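Ricin B-like lectin (Macrolepiota procera, PDB 4IYB) is a fungal lectin of the ricin B-like beta-trefoil family that binds beta-D-galactose and probably related carbohydrates. Local coordinates at residues F83-W88 with I99-T104; W88-N93 with E129-T134; N93-R98 with T134-R139. All blocks are in the same frame, centred on the assembly; numbering follows the deposited sequence.

How the contacts relate
All three contacts involve one beta hairpin of the beta-trefoil, strands 86-89 and 97-100. Contact 1 pairs the hairpin's open end, contact 2 sets its loop against the 129-134 turn, and contact 3 bridges its second strand to strand 135-138. Contacts 2 and 3, their centres about 8 Å apart, share N93, T134 and one water; the salt bridge from R98 NE to D90 OD1 (2.8 Å) ties them further. Contact 1 is about 14 Å from each by centres. Contacts 1 and 2 lie away from the galactose site; in contact 3 the W135 side chain is about 9 Å from that of D22, a galactose-binding residue, and about 14 Å from the sugar.

Contact 1: F83-W88 with I99-T104; sequences FEWHIW and IFVPFT
H86 and F100 form an antiparallel hydrogen-bonded pair, with both backbone bonds nearly straight. H86 N donates to F100 O at 3.0 Å, in the carbonyl plane, and F100 N to H86 O at 2.8 Å with an N-H...O angle of 178°. Each carbonyl also takes a CA-H...O contact, F100 O from W85 CA and H86 O from I99 CA. W85 CG lies anti to its carbonyl carbon (chi1 -64°), a turn that brings the indole edge to F100 O, 3.4 Å from W85 CE3. P102 lies over the H86 imidazole in a CH-pi contact, CG 3.8 Å from the ring centroid and almost on its normal. On the other face the non-hydrogen-bonded pair I87 and I99 brings side chains together. P102 is the second residue of a type II turn from V101 to T104, and V101 O accepts from both T104 N and T104 OG1. Polar ends have partners outside: W85 NE1 bonds L64 O, E84 OE1 bonds T49 OG1 and salt-bridges K51, and H86 NE2 bonds K51 O weakly. The hairpin end sits between two trefoil strands: W85 and I99 pack on L108 of strand 106-110, W85 also on L55 and I87 on W53 of strand 53-57.

Contact 2: W88-N93 with E129-T134; sequences WRDEAN and EGLHQT
D90 faces T134 where the loop of the 86-100 hairpin meets the turn leading into the last strand of the beta-trefoil, and its carboxylate closes an Asx motif. From CB, the chain swings CG anti to the backbone N (chi1 -174°), which brings the carboxylate to the methyl of T134: D90 CG lies 3.5 Å from T134 CG2. D90 OD1 comes to 3.4 Å from T134 CG2, and its polar partner is R98 NE, in a salt bridge. OD2 turns back to its own loop, where N93 N donates to D90 OD2 at 3.2 Å, on the anti side and 26° out of the carboxylate plane; A92 N adds a weak bond. One water lies 2.9 Å from D90 OD2, 2.9 Å from N93 OD1 and 2.8 Å from T134 OG1, and can donate to at most two of them at once. With an arginine, backbone N-H groups and this water around it, the buried carboxylate is probably favoured in its ionised form. On the other segment, L131 CD2 rests 3.9 Å from A92 CB and reaches N93 OD1, the leucine crossing the asparagine at about a right angle. T134 OG1 donates to L131 O, which also accepts from T134 N within the turn.

Contact 3: N93-R98 with T134-R139; sequences NENAFR and TWTIDR
F97 and I137 cross at about a right angle: I137 CD1 comes to 3.6 Å from F97 CD2, approaching the ring obliquely. I137 CG1 is anti to the carbonyl carbon (chi1 -62°) and chi2 is extended, which carries CD1, the end methyl, to the phenyl ring. Here the second strand of the 86-100 hairpin is bridged to strand 135-138, the last of the beta-trefoil, which pairs with strand 9-14. Beside this pair on the backbone, F97 and W135 form a single antiparallel hydrogen-bonded bridge. F97 N donates to W135 O at 2.8 Å, tilted from the carbonyl plane, and W135 N donates to F97 O at 2.9 Å in the carbonyl plane; N-H...O angles of 142° and 133° make both bonds bent. Each carbonyl also lies at the edge of the partner's ring, F97 O being 3.6 Å from W135 CD1 and in the plane of the indole.

At one end of the bridge the T134 methyl sits over one face of the R98 guanidinium, T134 CG2 3.6 Å from R98 NH2. The extended arginine chain crosses the threonine obliquely. At the other end T136 CG2 packs on A96 CB, 4.0 Å away, and on N95 ND2, within the type I turn N93-A96. A water joins this turn, at N95 O, to I137 N of the strand.

W135 itself packs on L110 and gives NE1 to L108 O. Bent backbone bonds and the apolar F97-I137 touch thus join the strands, while the guanidinium bonds outward, NE to D90 OD1, NH1 to Q133 OE1 and NH2 to W128 O, which leaves its contact with T134 CG2 to the face.

Contact 1: F83-W88 with I99-T104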
loop_
_atom_site.group_PDB
_atom_site.type_symbol
_atom_site.label_atom_id
_atom_site.label_comp_id
_atom_site.label_asym_id
_atom_site.label_seq_id
_atom_site.Cartn_x
_atom_site.Cartn_y
_atom_site.Cartn_z
ATOM N N PHE A 83 -3.944 6.106 -9.860
ATOM C CA PHE A 83 -3.410 7.063 -8.883
ATOM C C PHE A 83 -1.914 6.807 -8.746
ATOM O O PHE A 83 -1.474 5.691 -8.511
ATOM C CB PHE A 83 -4.107 6.896 -7.537
ATOM C CG PHE A 83 -3.686 7.906 -6.512
ATOM C CD1 PHE A 83 -2.538 7.708 -5.759
ATOM C CD2 PHE A 83 -4.456 9.010 -6.252
ATOM C CE1 PHE A 83 -2.144 8.657 -4.843
ATOM C CE2 PHE A 83 -4.072 9.946 -5.345
ATOM C CZ PHE A 83 -2.915 9.761 -4.609
ATOM N N GLU A 84 -1.110 7.857 -8.929
ATOM C CA GLU A 84 0.337 7.740 -8.966
ATOM C C GLU A 84 0.978 7.842 -7.564
ATOM O O GLU A 84 0.618 8.694 -6.745
ATOM C CB GLU A 84 0.902 8.843 -9.853
ATOM C CG GLU A 84 0.592 8.622 -11.333
ATOM C CD GLU A 84 1.355 9.544 -12.273
ATOM O OE1 GLU A 84 1.787 9.081 -13.370
ATOM O OE2 GLU A 84 1.443 10.740 -11.955
ATOM N N TRP A 85 1.913 6.932 -7.331
ATOM C CA TRP A 85 2.664 6.789 -6.082
ATOM C C TRP A 85 4.144 6.812 -6.404
ATOM O O TRP A 85 4.577 6.384 -7.491
ATOM C CB TRP A 85 2.364 5.438 -5.432
ATOM C CG TRP A 85 0.957 5.256 -5.011
ATOM C CD1 TRP A 85 -0.029 4.526 -5.656
ATOM C CD2 TRP A 85 0.349 5.771 -3.818
ATOM N NE1 TRP A 85 -1.195 4.557 -4.917
ATOM C CE2 TRP A 85 -1.000 5.332 -3.807
ATOM C CE3 TRP A 85 0.803 6.584 -2.771
ATOM C CZ2 TRP A 85 -1.881 5.675 -2.781
ATOM C CZ3 TRP A 85 -0.073 6.922 -1.758
ATOM C CH2 TRP A 85 -1.402 6.471 -1.771
ATOM N N HIS A 86 4.965 7.250 -5.447
ATOM C CA HIS A 86 6.413 7.075 -5.526
ATOM C C HIS A 86 6.888 6.169 -4.394
ATOM O O HIS A 86 6.332 6.207 -3.294
ATOM C CB HIS A 86 7.139 8.421 -5.389
ATOM C CG HIS A 86 6.979 9.316 -6.565
ATOM N ND1 HIS A 86 7.242 10.674 -6.514
ATOM C CD2 HIS A 86 6.600 9.055 -7.838
ATOM C CE1 HIS A 86 6.972 11.213 -7.689
ATOM N NE2 HIS A 86 6.635 10.247 -8.522
ATOM N N ILE A 87 7.887 5.346 -4.676
ATOM C CA ILE A 87 8.428 4.433 -3.679
ATOM C C ILE A 87 9.893 4.702 -3.469
ATOM O O ILE A 87 10.624 4.971 -4.423
ATOM C CB ILE A 87 8.159 2.942 -4.007
ATOM C CG1 ILE A 87 9.039 2.442 -5.141
ATOM C CG2 ILE A 87 6.683 2.758 -4.355
ATOM C CD1 ILE A 87 8.916 0.939 -5.391
ATOM N N TRP A 88 10.281 4.717 -2.208
ATOM C CA TRP A 88 11.647 4.959 -1.764
ATOM C C TRP A 88 12.108 3.854 -0.829
ATOM O O TRP A 88 11.390 3.489 0.111
ATOM C CB TRP A 88 11.731 6.288 -1.007
ATOM C CG TRP A 88 11.423 7.486 -1.877
ATOM C CD1 TRP A 88 10.197 8.020 -2.138
ATOM C CD2 TRP A 88 12.372 8.271 -2.600
ATOM N NE1 TRP A 88 10.326 9.117 -2.979
ATOM C CE2 TRP A 88 11.657 9.285 -3.269
ATOM C CE3 TRP A 88 13.765 8.237 -2.705
ATOM C CZ2 TRP A 88 12.296 10.261 -4.061
ATOM C CZ3 TRP A 88 14.392 9.175 -3.523
ATOM C CH2 TRP A 88 13.639 10.142 -4.224
ATOM N N ILE A 99 5.970 4.330 0.716
ATOM C CA ILE A 99 5.151 4.599 -0.452
ATOM C C ILE A 99 4.447 5.945 -0.240
ATOM O O ILE A 99 3.677 6.122 0.719
ATOM C CB ILE A 99 4.122 3.467 -0.656
ATOM C CG1 ILE A 99 4.855 2.133 -0.815
ATOM C CG2 ILE A 99 3.256 3.760 -1.857
ATOM C CD1 ILE A 99 3.939 0.922 -0.787
ATOM N N PHE A 100 4.806 6.916 -1.079
ATOM C CA PHE A 100 4.427 8.341 -0.863
ATOM C C PHE A 100 3.471 8.855 -1.920
ATOM O O PHE A 100 3.590 8.526 -3.110
ATOM C CB PHE A 100 5.664 9.248 -0.960
ATOM C CG PHE A 100 6.552 9.240 0.246
ATOM C CD1 PHE A 100 7.548 8.293 0.412
ATOM C CD2 PHE A 100 6.412 10.211 1.222
ATOM C CE1 PHE A 100 8.394 8.335 1.528
ATOM C CE2 PHE A 100 7.207 10.238 2.339
ATOM C CZ PHE A 100 8.237 9.320 2.485
ATOM N N VAL A 101 2.588 9.765 -1.506
ATOM C CA VAL A 101 1.922 10.652 -2.450
ATOM C C VAL A 101 2.971 11.579 -3.035
ATOM O O VAL A 101 3.709 12.220 -2.267
ATOM C CB VAL A 101 0.800 11.477 -1.782
ATOM C CG1 VAL A 101 0.164 12.391 -2.805
ATOM C CG2 VAL A 101 -0.249 10.533 -1.166
ATOM N N PRO A 102 3.101 11.620 -4.372
ATOM C CA PRO A 102 4.146 12.452 -5.003
ATOM C C PRO A 102 4.114 13.905 -4.496
ATOM O O PRO A 102 3.045 14.526 -4.352
ATOM C CB PRO A 102 3.835 12.338 -6.493
ATOM C CG PRO A 102 3.250 10.955 -6.609
ATOM C CD PRO A 102 2.371 10.848 -5.389
ATOM N N PHE A 103 5.318 14.423 -4.256
ATOM C CA PHE A 103 5.557 15.825 -3.872
ATOM C C PHE A 103 5.024 16.168 -2.480
ATOM O O PHE A 103 4.870 17.339 -2.132
ATOM C CB PHE A 103 4.985 16.778 -4.947
ATOM C CG PHE A 103 5.389 16.416 -6.352
ATOM C CD1 PHE A 103 6.716 16.459 -6.750
ATOM C CD2 PHE A 103 4.453 15.953 -7.253
ATOM C CE1 PHE A 103 7.089 16.099 -8.024
ATOM C CE2 PHE A 103 4.834 15.534 -8.516
ATOM C CZ PHE A 103 6.139 15.631 -8.910
ATOM N N THR A 104 4.815 15.153 -1.637
ATOM C CA THR A 104 4.349 15.352 -0.298
ATOM C C THR A 104 5.196 14.566 0.707
ATOM O O THR A 104 5.992 13.700 0.327
ATOM C CB THR A 104 2.890 14.921 -0.101
ATOM O OG1 THR A 104 2.822 13.475 0.079
ATOM C CG2 THR A 104 1.992 15.373 -1.224
#

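Contact 2: W88-N93 with E129-T134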
loop_
_atom_site.group_PDB
_atom_site.type_symbol
_atom_site.label_atom_id
_atom_site.label_comp_id
_atom_site.label_asym_id
_atom_site.label_seq_id
_atom_site.Cartn_x
_atom_site.Cartn_y
_atom_site.Cartn_z
ATOM N N TRP A 88 10.281 4.717 -2.208
ATOM C CA TRP A 88 11.647 4.959 -1.764
ATOM C C TRP A 88 12.108 3.854 -0.829
ATOM O O TRP A 88 11.390 3.489 0.111
ATOM C CB TRP A 88 11.731 6.288 -1.007
ATOM C CG TRP A 88 11.423 7.486 -1.877
ATOM C CD1 TRP A 88 10.197 8.020 -2.138
ATOM C CD2 TRP A 88 12.372 8.271 -2.600
ATOM N NE1 TRP A 88 10.326 9.117 -2.979
ATOM C CE2 TRP A 88 11.657 9.285 -3.269
ATOM C CE3 TRP A 88 13.765 8.237 -2.705
ATOM C CZ2 TRP A 88 12.296 10.261 -4.061
ATOM C CZ3 TRP A 88 14.392 9.175 -3.523
ATOM C CH2 TRP A 88 13.639 10.142 -4.224
ATOM N N ARG A 89 13.320 3.347 -1.015
ATOM C CA ARG A 89 13.777 2.388 -0.063
ATOM C C ARG A 89 13.992 2.920 1.339
ATOM O O ARG A 89 14.421 4.068 1.563
ATOM C CB ARG A 89 14.964 1.627 -0.612
ATOM C CG ARG A 89 16.317 2.121 -0.223
ATOM C CD ARG A 89 17.361 1.167 -0.784
ATOM N NE ARG A 89 18.700 1.562 -0.415
ATOM C CZ ARG A 89 19.446 2.386 -1.133
ATOM N NH1 ARG A 89 18.985 2.890 -2.265
ATOM N NH2 ARG A 89 20.660 2.661 -0.705
ATOM N N ASP A 90 13.632 2.104 2.312
ATOM C CA ASP A 90 13.688 2.466 3.698
ATOM C C ASP A 90 15.101 2.412 4.254
ATOM O O ASP A 90 15.904 1.628 3.782
ATOM C CB ASP A 90 12.790 1.540 4.518
ATOM C CG ASP A 90 12.687 1.970 5.959
ATOM O OD1 ASP A 90 12.278 3.147 6.178
ATOM O OD2 ASP A 90 13.039 1.189 6.859
ATOM N N GLU A 91 15.383 3.205 5.284
ATOM C CA GLU A 91 16.706 3.225 5.903
ATOM C C GLU A 91 16.928 2.094 6.914
ATOM O O GLU A 91 18.055 1.606 7.069
ATOM C CB GLU A 91 16.944 4.573 6.593
ATOM C CG GLU A 91 18.383 4.789 7.024
ATOM C CD GLU A 91 18.685 6.212 7.498
ATOM O OE1 GLU A 91 19.882 6.449 7.800
ATOM O OE2 GLU A 91 17.736 6.995 7.692
ATOM N N ALA A 92 15.891 1.726 7.663
ATOM C CA ALA A 92 16.044 0.703 8.700
ATOM C C ALA A 92 16.147 -0.702 8.123
ATOM O O ALA A 92 16.958 -1.534 8.579
ATOM C CB ALA A 92 14.900 0.777 9.688
ATOM N N ASN A 93 15.339 -0.963 7.117
ATOM C CA ASN A 93 15.412 -2.195 6.336
ATOM C C ASN A 93 15.392 -1.854 4.871
ATOM O O ASN A 93 14.352 -1.531 4.312
ATOM C CB ASN A 93 14.240 -3.135 6.665
ATOM C CG ASN A 93 14.185 -3.523 8.125
ATOM O OD1 ASN A 93 13.283 -3.086 8.881
ATOM N ND2 ASN A 93 15.153 -4.303 8.560
ATOM N N GLU A 129 9.851 7.584 11.839
ATOM C CA GLU A 129 10.650 6.344 11.875
ATOM C C GLU A 129 9.895 5.029 12.162
ATOM O O GLU A 129 10.474 3.948 12.081
ATOM C CB GLU A 129 11.807 6.517 12.864
ATOM C CG GLU A 129 11.361 6.442 14.307
ATOM C CD GLU A 129 12.340 7.099 15.263
ATOM O OE1 GLU A 129 12.348 8.350 15.343
ATOM O OE2 GLU A 129 13.094 6.362 15.940
ATOM N N GLY A 130 8.608 5.080 12.460
ATOM C CA GLY A 130 7.904 3.847 12.826
ATOM C C GLY A 130 7.904 2.830 11.693
ATOM O O GLY A 130 7.592 3.166 10.545
ATOM N N LEU A 131 8.156 1.565 12.031
ATOM C CA LEU A 131 8.275 0.537 11.021
ATOM C C LEU A 131 6.929 0.158 10.416
ATOM O O LEU A 131 6.871 -0.505 9.390
ATOM C CB LEU A 131 8.961 -0.702 11.603
ATOM C CG LEU A 131 10.433 -0.502 11.969
ATOM C CD1 LEU A 131 10.989 -1.796 12.555
ATOM C CD2 LEU A 131 11.227 -0.108 10.737
ATOM N N HIS A 132 5.838 0.599 11.029
ATOM C CA HIS A 132 4.519 0.344 10.458
ATOM C C HIS A 132 4.261 1.231 9.259
ATOM O O HIS A 132 3.217 1.099 8.628
ATOM C CB HIS A 132 3.450 0.580 11.506
ATOM C CG HIS A 132 3.465 1.959 12.074
ATOM N ND1 HIS A 132 4.449 2.379 12.947
ATOM C CD2 HIS A 132 2.664 3.026 11.853
ATOM C CE1 HIS A 132 4.242 3.656 13.241
ATOM N NE2 HIS A 132 3.169 4.074 12.593
ATOM N N GLN A 133 5.214 2.115 8.928
ATOM C CA GLN A 133 5.162 2.869 7.671
ATOM C C GLN A 133 6.047 2.271 6.555
ATOM O O GLN A 133 6.334 2.936 5.560
ATOM C CB GLN A 133 5.572 4.340 7.902
ATOM C CG GLN A 133 4.734 5.070 8.941
ATOM C CD GLN A 133 4.986 6.560 8.908
ATOM O OE1 GLN A 133 6.006 7.023 8.453
ATOM N NE2 GLN A 133 3.977 7.319 9.305
ATOM N N THR A 134 6.483 1.024 6.750
ATOM C CA THR A 134 7.404 0.392 5.820
ATOM C C THR A 134 6.845 -0.937 5.361
ATOM O O THR A 134 6.155 -1.609 6.102
ATOM C CB THR A 134 8.840 0.257 6.415
ATOM O OG1 THR A 134 8.898 -0.742 7.446
ATOM C CG2 THR A 134 9.342 1.598 6.940
HETATM O O HOH W 1 11.636 -1.234 7.424
#

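Contact 3: N93-R98 with T134-R139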
loop_
_atom_site.group_PDB
_atom_site.type_symbol
_atom_site.label_atom_id
_atom_site.label_comp_id
_atom_site.label_asym_id
_atom_site.label_seq_id
_atom_site.Cartn_x
_atom_site.Cartn_y
_atom_site.Cartn_z
ATOM N N ASN A 93 15.339 -0.963 7.117
ATOM C CA ASN A 93 15.412 -2.195 6.336
ATOM C C ASN A 93 15.392 -1.854 4.871
ATOM O O ASN A 93 14.352 -1.531 4.312
ATOM C CB ASN A 93 14.240 -3.135 6.665
ATOM C CG ASN A 93 14.185 -3.523 8.125
ATOM O OD1 ASN A 93 13.283 -3.086 8.881
ATOM N ND2 ASN A 93 15.153 -4.303 8.560
ATOM N N GLU A 94 16.549 -1.936 4.221
ATOM C CA GLU A 94 16.692 -1.416 2.870
ATOM C C GLU A 94 16.040 -2.273 1.782
ATOM O O GLU A 94 15.886 -1.824 0.647
ATOM C CB GLU A 94 18.175 -1.181 2.507
ATOM C CG GLU A 94 18.837 -0.137 3.411
ATOM C CD GLU A 94 20.211 0.308 2.900
ATOM O OE1 GLU A 94 21.073 0.465 3.784
ATOM O OE2 GLU A 94 20.371 0.468 1.694
ATOM N N ASN A 95 15.578 -3.473 2.174
ATOM C CA ASN A 95 14.771 -4.302 1.293
ATOM C C ASN A 95 13.300 -3.876 1.315
ATOM O O ASN A 95 12.541 -4.294 0.443
ATOM C CB ASN A 95 14.836 -5.749 1.739
ATOM C CG ASN A 95 14.332 -5.920 3.138
ATOM O OD1 ASN A 95 14.900 -5.373 4.080
ATOM N ND2 ASN A 95 13.220 -6.584 3.279
ATOM N N ALA A 96 12.939 -2.954 2.212
ATOM C CA ALA A 96 11.578 -2.473 2.315
ATOM C C ALA A 96 11.440 -1.081 1.762
ATOM O O ALA A 96 12.447 -0.423 1.479
ATOM C CB ALA A 96 11.085 -2.527 3.742
ATOM N N PHE A 97 10.206 -0.603 1.696
ATOM C CA PHE A 97 9.889 0.631 0.976
ATOM C C PHE A 97 8.924 1.481 1.793
ATOM O O PHE A 97 8.108 0.964 2.585
ATOM C CB PHE A 97 9.201 0.350 -0.366
ATOM C CG PHE A 97 10.075 -0.299 -1.400
ATOM C CD1 PHE A 97 10.986 0.460 -2.110
ATOM C CD2 PHE A 97 10.013 -1.671 -1.628
ATOM C CE1 PHE A 97 11.784 -0.124 -3.065
ATOM C CE2 PHE A 97 10.843 -2.268 -2.580
ATOM C CZ PHE A 97 11.727 -1.488 -3.284
ATOM N N ARG A 98 9.023 2.792 1.567
ATOM C CA ARG A 98 7.974 3.738 1.905
ATOM C C ARG A 98 7.297 4.234 0.661
ATOM O O ARG A 98 7.943 4.456 -0.368
ATOM C CB ARG A 98 8.589 4.886 2.702
ATOM C CG ARG A 98 9.103 4.441 4.056
ATOM C CD ARG A 98 9.886 5.539 4.760
ATOM N NE ARG A 98 10.253 5.115 6.106
ATOM C CZ ARG A 98 9.554 5.359 7.203
ATOM N NH1 ARG A 98 8.426 6.061 7.120
ATOM N NH2 ARG A 98 9.966 4.885 8.384
ATOM N N THR A 134 6.483 1.024 6.750
ATOM C CA THR A 134 7.404 0.392 5.820
ATOM C C THR A 134 6.845 -0.937 5.361
ATOM O O THR A 134 6.155 -1.609 6.102
ATOM C CB THR A 134 8.840 0.257 6.415
ATOM O OG1 THR A 134 8.898 -0.742 7.446
ATOM C CG2 THR A 134 9.342 1.598 6.940
ATOM N N TRP A 135 7.152 -1.299 4.133
ATOM C CA TRP A 135 6.412 -2.332 3.430
ATOM C C TRP A 135 7.381 -3.100 2.544
ATOM O O TRP A 135 8.198 -2.512 1.872
ATOM C CB TRP A 135 5.324 -1.719 2.552
ATOM C CG TRP A 135 4.425 -0.772 3.276
ATOM C CD1 TRP A 135 4.666 0.552 3.496
ATOM C CD2 TRP A 135 3.160 -1.054 3.893
ATOM N NE1 TRP A 135 3.631 1.109 4.186
ATOM C CE2 TRP A 135 2.679 0.147 4.419
ATOM C CE3 TRP A 135 2.358 -2.198 3.998
ATOM C CZ2 TRP A 135 1.437 0.239 5.040
ATOM C CZ3 TRP A 135 1.142 -2.097 4.643
ATOM C CH2 TRP A 135 0.700 -0.902 5.150
ATOM N N THR A 136 7.233 -4.416 2.501
ATOM C CA THR A 136 7.901 -5.225 1.491
ATOM C C THR A 136 6.968 -5.501 0.312
ATOM O O THR A 136 5.747 -5.633 0.495
ATOM C CB THR A 136 8.490 -6.517 2.068
ATOM O OG1 THR A 136 7.451 -7.286 2.672
ATOM C CG2 THR A 136 9.575 -6.225 3.079
ATOM N N ILE A 137 7.535 -5.568 -0.898
ATOM C CA ILE A 137 6.770 -5.806 -2.088
ATOM C C ILE A 137 7.203 -7.160 -2.641
ATOM O O ILE A 137 8.325 -7.313 -3.095
ATOM C CB ILE A 137 6.953 -4.669 -3.111
ATOM C CG1 ILE A 137 6.456 -3.331 -2.530
ATOM C CG2 ILE A 137 6.244 -4.972 -4.413
ATOM C CD1 ILE A 137 6.849 -2.106 -3.338
ATOM N N ASP A 138 6.348 -8.158 -2.435
ATOM C CA ASP A 138 6.704 -9.568 -2.492
ATOM C C ASP A 138 5.915 -10.290 -3.609
ATOM O O ASP A 138 4.809 -9.916 -3.975
ATOM C CB ASP A 138 6.371 -10.264 -1.143
ATOM C CG ASP A 138 6.968 -9.533 0.092
ATOM O OD1 ASP A 138 8.184 -9.409 0.118
ATOM O OD2 ASP A 138 6.185 -9.063 0.978
ATOM N N ARG A 139 6.518 -11.346 -4.159
ATOM C CA ARG A 139 5.789 -12.226 -5.038
ATOM C C ARG A 139 4.564 -12.814 -4.314
ATOM O O ARG A 139 4.642 -13.144 -3.141
ATOM C CB ARG A 139 6.705 -13.343 -5.544
ATOM C CG ARG A 139 7.920 -12.868 -6.351
ATOM C CD ARG A 139 7.600 -12.287 -7.729
ATOM N NE ARG A 139 8.793 -11.626 -8.301
ATOM C CZ ARG A 139 8.796 -10.823 -9.366
ATOM N NH1 ARG A 139 7.667 -10.580 -10.033
ATOM N NH2 ARG A 139 9.936 -10.223 -9.746
HETATM O O HOH W 1 11.636 -1.234 7.424
HETATM O O HOH W 2 10.425 -5.400 -0.842
#